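Local coordinates for protein Non-heme chloroperoxidase CPO-A1 (PDB 1A8Q) that brominates and may chlorinate organic substrates without a heme cofactor, the chlorination possibly serving 7-chlorotetracycline biosynthesis, at residues 50-55 with 97-102; 122-125 with 130-133. One frame throughout, in Å; residues are numbered along the deposited sequence.

Contact 1 (50-55 with 97-102)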
loop_
_atom_site.group_PDB
_atom_site.type_symbol
_atom_site.label_atom_id
_atom_site.label_comp_id
_atom_site.label_asym_id
_atom_site.label_seq_id
_atom_site.Cartn_x
_atom_site.Cartn_y
_atom_site.Cartn_z
ATOM N N ILE A 50 -1.931 -10.179 -9.403
ATOM C CA ILE A 50 -2.028 -10.933 -8.170
ATOM C C ILE A 50 -2.192 -9.945 -7.018
ATOM O O ILE A 50 -1.536 -8.909 -6.983
ATOM C CB ILE A 50 -0.731 -11.747 -7.924
ATOM C CG1 ILE A 50 -0.689 -12.942 -8.898
ATOM C CG2 ILE A 50 -0.621 -12.307 -6.510
ATOM C CD1 ILE A 50 0.718 -13.395 -9.204
ATOM N N ALA A 51 -3.098 -10.262 -6.061
ATOM C CA ALA A 51 -3.210 -9.326 -4.920
ATOM C C ALA A 51 -3.510 -10.156 -3.673
ATOM O O ALA A 51 -4.497 -10.883 -3.619
ATOM C CB ALA A 51 -4.280 -8.263 -5.109
ATOM N N HIS A 52 -2.575 -10.073 -2.705
ATOM C CA HIS A 52 -2.696 -10.877 -1.500
ATOM C C HIS A 52 -3.250 -10.025 -0.375
ATOM O O HIS A 52 -3.257 -8.798 -0.433
ATOM C CB HIS A 52 -1.349 -11.459 -1.014
ATOM C CG HIS A 52 -0.300 -10.413 -0.773
ATOM N ND1 HIS A 52 0.103 -9.537 -1.743
ATOM C CD2 HIS A 52 0.414 -10.101 0.356
ATOM C CE1 HIS A 52 1.043 -8.737 -1.282
ATOM N NE2 HIS A 52 1.263 -9.058 -0.006
ATOM N N ASP A 53 -3.778 -10.703 0.648
ATOM C CA ASP A 53 -4.248 -10.035 1.843
ATOM C C ASP A 53 -3.153 -10.210 2.930
ATOM O O ASP A 53 -2.728 -11.347 3.187
ATOM C CB ASP A 53 -5.506 -10.747 2.386
ATOM C CG ASP A 53 -6.736 -10.550 1.483
ATOM O OD1 ASP A 53 -6.736 -9.730 0.549
ATOM O OD2 ASP A 53 -7.749 -11.238 1.764
ATOM N N ARG A 54 -2.726 -9.090 3.476
ATOM C CA ARG A 54 -1.653 -9.125 4.511
ATOM C C ARG A 54 -2.136 -9.975 5.687
ATOM O O ARG A 54 -3.332 -10.064 5.948
ATOM C CB ARG A 54 -1.389 -7.688 4.939
ATOM C CG ARG A 54 -0.270 -7.519 5.998
ATOM C CD ARG A 54 0.162 -6.039 6.113
ATOM N NE ARG A 54 0.741 -5.668 4.805
ATOM C CZ ARG A 54 0.210 -4.775 3.993
ATOM N NH1 ARG A 54 -0.865 -4.030 4.229
ATOM N NH2 ARG A 54 0.821 -4.570 2.801
ATOM N N ARG A 55 -1.212 -10.615 6.391
ATOM C CA ARG A 55 -1.589 -11.411 7.582
ATOM C C ARG A 55 -2.515 -10.578 8.435
ATOM O O ARG A 55 -2.393 -9.383 8.636
ATOM C CB ARG A 55 -0.328 -11.814 8.368
ATOM C CG ARG A 55 0.402 -10.577 8.905
ATOM C CD ARG A 55 1.840 -10.940 9.257
ATOM N NE ARG A 55 1.981 -11.881 10.346
ATOM C CZ ARG A 55 2.454 -13.124 10.310
ATOM N NH1 ARG A 55 2.892 -13.795 9.274
ATOM N NH2 ARG A 55 2.495 -13.794 11.471
ATOM N N GLY A 97 3.809 0.243 0.742
ATOM C CA GLY A 97 5.117 0.748 0.245
ATOM C C GLY A 97 6.246 0.377 1.202
ATOM O O GLY A 97 7.356 0.134 0.721
ATOM N N GLY A 98 5.989 0.225 2.512
ATOM C CA GLY A 98 7.020 -0.262 3.411
ATOM C C GLY A 98 7.279 -1.730 3.216
ATOM O O GLY A 98 8.374 -2.252 3.398
ATOM N N GLU A 99 6.221 -2.563 2.951
ATOM C CA GLU A 99 6.416 -3.968 2.616
ATOM C C GLU A 99 7.264 -4.123 1.356
ATOM O O GLU A 99 8.148 -4.994 1.298
ATOM C CB GLU A 99 5.019 -4.640 2.443
ATOM C CG GLU A 99 5.093 -6.119 2.040
ATOM C CD GLU A 99 3.692 -6.773 2.031
ATOM O OE1 GLU A 99 2.914 -6.451 2.945
ATOM O OE2 GLU A 99 3.446 -7.552 1.114
ATOM N N LEU A 100 7.008 -3.293 0.368
ATOM C CA LEU A 100 7.755 -3.322 -0.911
ATOM C C LEU A 100 9.221 -2.919 -0.641
ATOM O O LEU A 100 10.085 -3.704 -0.985
ATOM C CB LEU A 100 7.108 -2.339 -1.872
ATOM C CG LEU A 100 7.480 -2.510 -3.364
ATOM C CD1 LEU A 100 6.552 -1.634 -4.234
ATOM C CD2 LEU A 100 8.901 -2.045 -3.607
ATOM N N ALA A 101 9.384 -1.835 0.075
ATOM C CA ALA A 101 10.780 -1.383 0.367
ATOM C C ALA A 101 11.547 -2.394 1.168
ATOM O O ALA A 101 12.729 -2.723 0.897
ATOM C CB ALA A 101 10.670 -0.050 1.073
ATOM N N ARG A 102 10.952 -2.964 2.225
ATOM C CA ARG A 102 11.677 -3.921 3.052
ATOM C C ARG A 102 11.895 -5.224 2.334
ATOM O O ARG A 102 12.892 -5.892 2.558
ATOM C CB ARG A 102 10.967 -4.060 4.428
ATOM C CG ARG A 102 11.679 -5.046 5.345
ATOM C CD ARG A 102 13.081 -4.582 5.759
ATOM N NE ARG A 102 13.110 -3.176 6.061
ATOM C CZ ARG A 102 12.829 -2.652 7.256
ATOM N NH1 ARG A 102 12.492 -3.467 8.247
ATOM N NH2 ARG A 102 12.899 -1.329 7.401
#
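E99 reaches out from helix 96-107 and meets two basic side chains, H52 and R54, each carboxylate oxygen taking its own partner. Ionic contact falls to OE1. R54 grips this one atom side-on with two nitrogens, the bond from R54 NH2 to E99 OE1 measuring 2.8 Å and that from R54 NE to E99 OE1 3.0 Å. OE1 lies in the guanidinium plane, at its edge, yet the carboxylate stands almost upright to that plane, the two being 84° apart. NE arrives nearly head-on to the C-O bond, whereas NH2 comes from above the carboxylate plane. The arginine chain leaves its backbone extended and then turns at chi3 (-64°), which swings NE and NH2 round to the glutamate.

How one carboxylate can tie a helix to a sheet is well illustrated here. In the alpha/beta hydrolase fold the helix 96-107 follows directly on the turn that carries the catalytic S94, and strand 48-52 lies two places from strand 88-93, which leads into that turn, with strand 21-25 between the two strands. I25 of that intervening strand touches H52, R54 and E99.

A hydrogen bond outside the salt bridge runs from H52 NE2 to the syn lone pair of E99 OE2, 2.9 Å long and fairly straight at 158°. The oxygen sits close to the imidazole plane, although ring and carboxylate are twisted apart. Three N-H groups thus hold the carboxylate, which would be expected to stay ionised although buried. F72 adds a cation-pi contact to R54, whose NH1 also bonds to the carbonyl oxygen of H26.

Contact 2 (122-125 with 130-133)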
loop_
_atom_site.group_PDB
_atom_site.type_symbol
_atom_site.label_atom_id
_atom_site.label_comp_id
_atom_site.label_asym_id
_atom_site.label_seq_id
_atom_site.Cartn_x
_atom_site.Cartn_y
_atom_site.Cartn_z
ATOM N N PRO A 122 7.292 5.509 2.504
ATOM C CA PRO A 122 8.752 5.804 2.533
ATOM C C PRO A 122 8.976 7.243 2.185
ATOM O O PRO A 122 8.240 7.884 1.438
ATOM C CB PRO A 122 9.365 4.835 1.521
ATOM C CG PRO A 122 8.355 3.709 1.453
ATOM C CD PRO A 122 7.028 4.440 1.560
ATOM N N PRO A 123 10.066 7.850 2.737
ATOM C CA PRO A 123 11.013 7.161 3.549
ATOM C C PRO A 123 10.658 6.978 5.025
ATOM O O PRO A 123 10.991 5.928 5.552
ATOM C CB PRO A 123 12.279 8.079 3.499
ATOM C CG PRO A 123 11.983 9.074 2.443
ATOM C CD PRO A 123 10.495 9.220 2.308
ATOM N N VAL A 124 10.087 7.969 5.645
ATOM C CA VAL A 124 9.707 7.866 7.057
ATOM C C VAL A 124 8.615 8.882 7.323
ATOM O O VAL A 124 8.663 10.007 6.852
ATOM C CB VAL A 124 10.895 7.984 8.033
ATOM C CG1 VAL A 124 11.613 9.308 7.878
ATOM C CG2 VAL A 124 10.407 7.767 9.461
ATOM N N MET A 125 7.561 8.481 8.088
ATOM C CA MET A 125 6.480 9.399 8.342
ATOM C C MET A 125 6.613 10.344 9.537
ATOM O O MET A 125 6.149 11.477 9.429
ATOM C CB MET A 125 5.201 8.527 8.658
ATOM C CG MET A 125 4.875 7.766 7.355
ATOM S SD MET A 125 3.521 8.630 6.542
ATOM C CE MET A 125 2.185 8.117 7.638
ATOM N N LYS A 130 14.741 16.499 11.940
ATOM C CA LYS A 130 15.293 16.112 10.661
ATOM C C LYS A 130 14.200 15.992 9.602
ATOM O O LYS A 130 14.509 16.120 8.401
ATOM C CB LYS A 130 15.965 14.749 10.857
ATOM C CG LYS A 130 16.675 14.041 9.742
ATOM C CD LYS A 130 17.109 12.657 10.226
ATOM C CE LYS A 130 17.626 11.809 9.089
ATOM N NZ LYS A 130 17.896 10.415 9.554
ATOM N N ASN A 131 12.935 15.825 9.979
ATOM C CA ASN A 131 11.812 15.669 9.033
ATOM C C ASN A 131 10.656 16.537 9.478
ATOM O O ASN A 131 9.604 16.099 10.020
ATOM C CB ASN A 131 11.355 14.205 9.024
ATOM C CG ASN A 131 10.253 13.809 8.064
ATOM O OD1 ASN A 131 10.118 14.394 6.996
ATOM N ND2 ASN A 131 9.394 12.815 8.377
ATOM N N PRO A 132 10.756 17.842 9.326
ATOM C CA PRO A 132 9.795 18.788 9.869
ATOM C C PRO A 132 8.442 18.775 9.178
ATOM O O PRO A 132 7.452 19.195 9.785
ATOM C CB PRO A 132 10.487 20.146 9.775
ATOM C CG PRO A 132 11.443 19.982 8.657
ATOM C CD PRO A 132 11.936 18.562 8.750
ATOM N N ASP A 133 8.365 18.195 7.997
ATOM C CA ASP A 133 7.110 18.074 7.273
ATOM C C ASP A 133 6.411 16.757 7.537
ATOM O O ASP A 133 5.416 16.472 6.852
ATOM C CB ASP A 133 7.379 18.142 5.755
ATOM C CG ASP A 133 7.889 19.530 5.390
ATOM O OD1 ASP A 133 7.449 20.473 6.077
ATOM O OD2 ASP A 133 8.686 19.610 4.451
#
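V124 overlaps N131 with its CG1 methyl, 4.2 Å from the amide nitrogen N131 ND2, the two side chains pointing opposite ways as they pass. Both belong to the long loop that leaves strand 112-118 of the alpha/beta hydrolase sheet and runs to helix 137-162, and the contact brings two parts of that loop together with four residues between them. It illustrates how an asparagine amide can bond to one backbone carbonyl of an irregular loop while others lie near it. With CG anti to the backbone N (chi1 -177°), the N131 side chain extends toward 122-125 and places ND2 among carbonyl oxygens. Its clear hydrogen bond goes to the carbonyl oxygen of I126, just after 122-125; V124 O is 3.3 Å from ND2.

The CB of M125 points away from 130-133; its side chain touches V226 and T231 and lies about 7 Å from the side chains of S94 and H252, two members of the catalytic triad. Its backbone is paired with V135, while P123, behind a cis peptide bond, pairs with F204. On the N131 side, A230 and K234 cover the asparagine. M125 O lies 3.7 Å from N131 ND2, with its C=O bond directed well away from the line to the nitrogen.

Overall arrangement
Contact 1 lies in the core, its centre about 7 Å from the centre of the chain, whereas contact 2 lies further out, about 17 Å away, where M125 and N131 are buried, V124 is partly exposed and K130, P132 and D133 are exposed. Their chemistry follows this difference. In contact 1 a glutamate of the helix takes a salt bridge from the loop after strand 48-52 and a hydrogen bond from a histidine of that strand; in contact 2 a neutral amide meets backbone oxygens and a valine methyl within one loop. Although their centres are 21 Å apart, the two touch where G97 O packs 3.8 Å from P122 CG. R54 and M125 both approach S94 and H252.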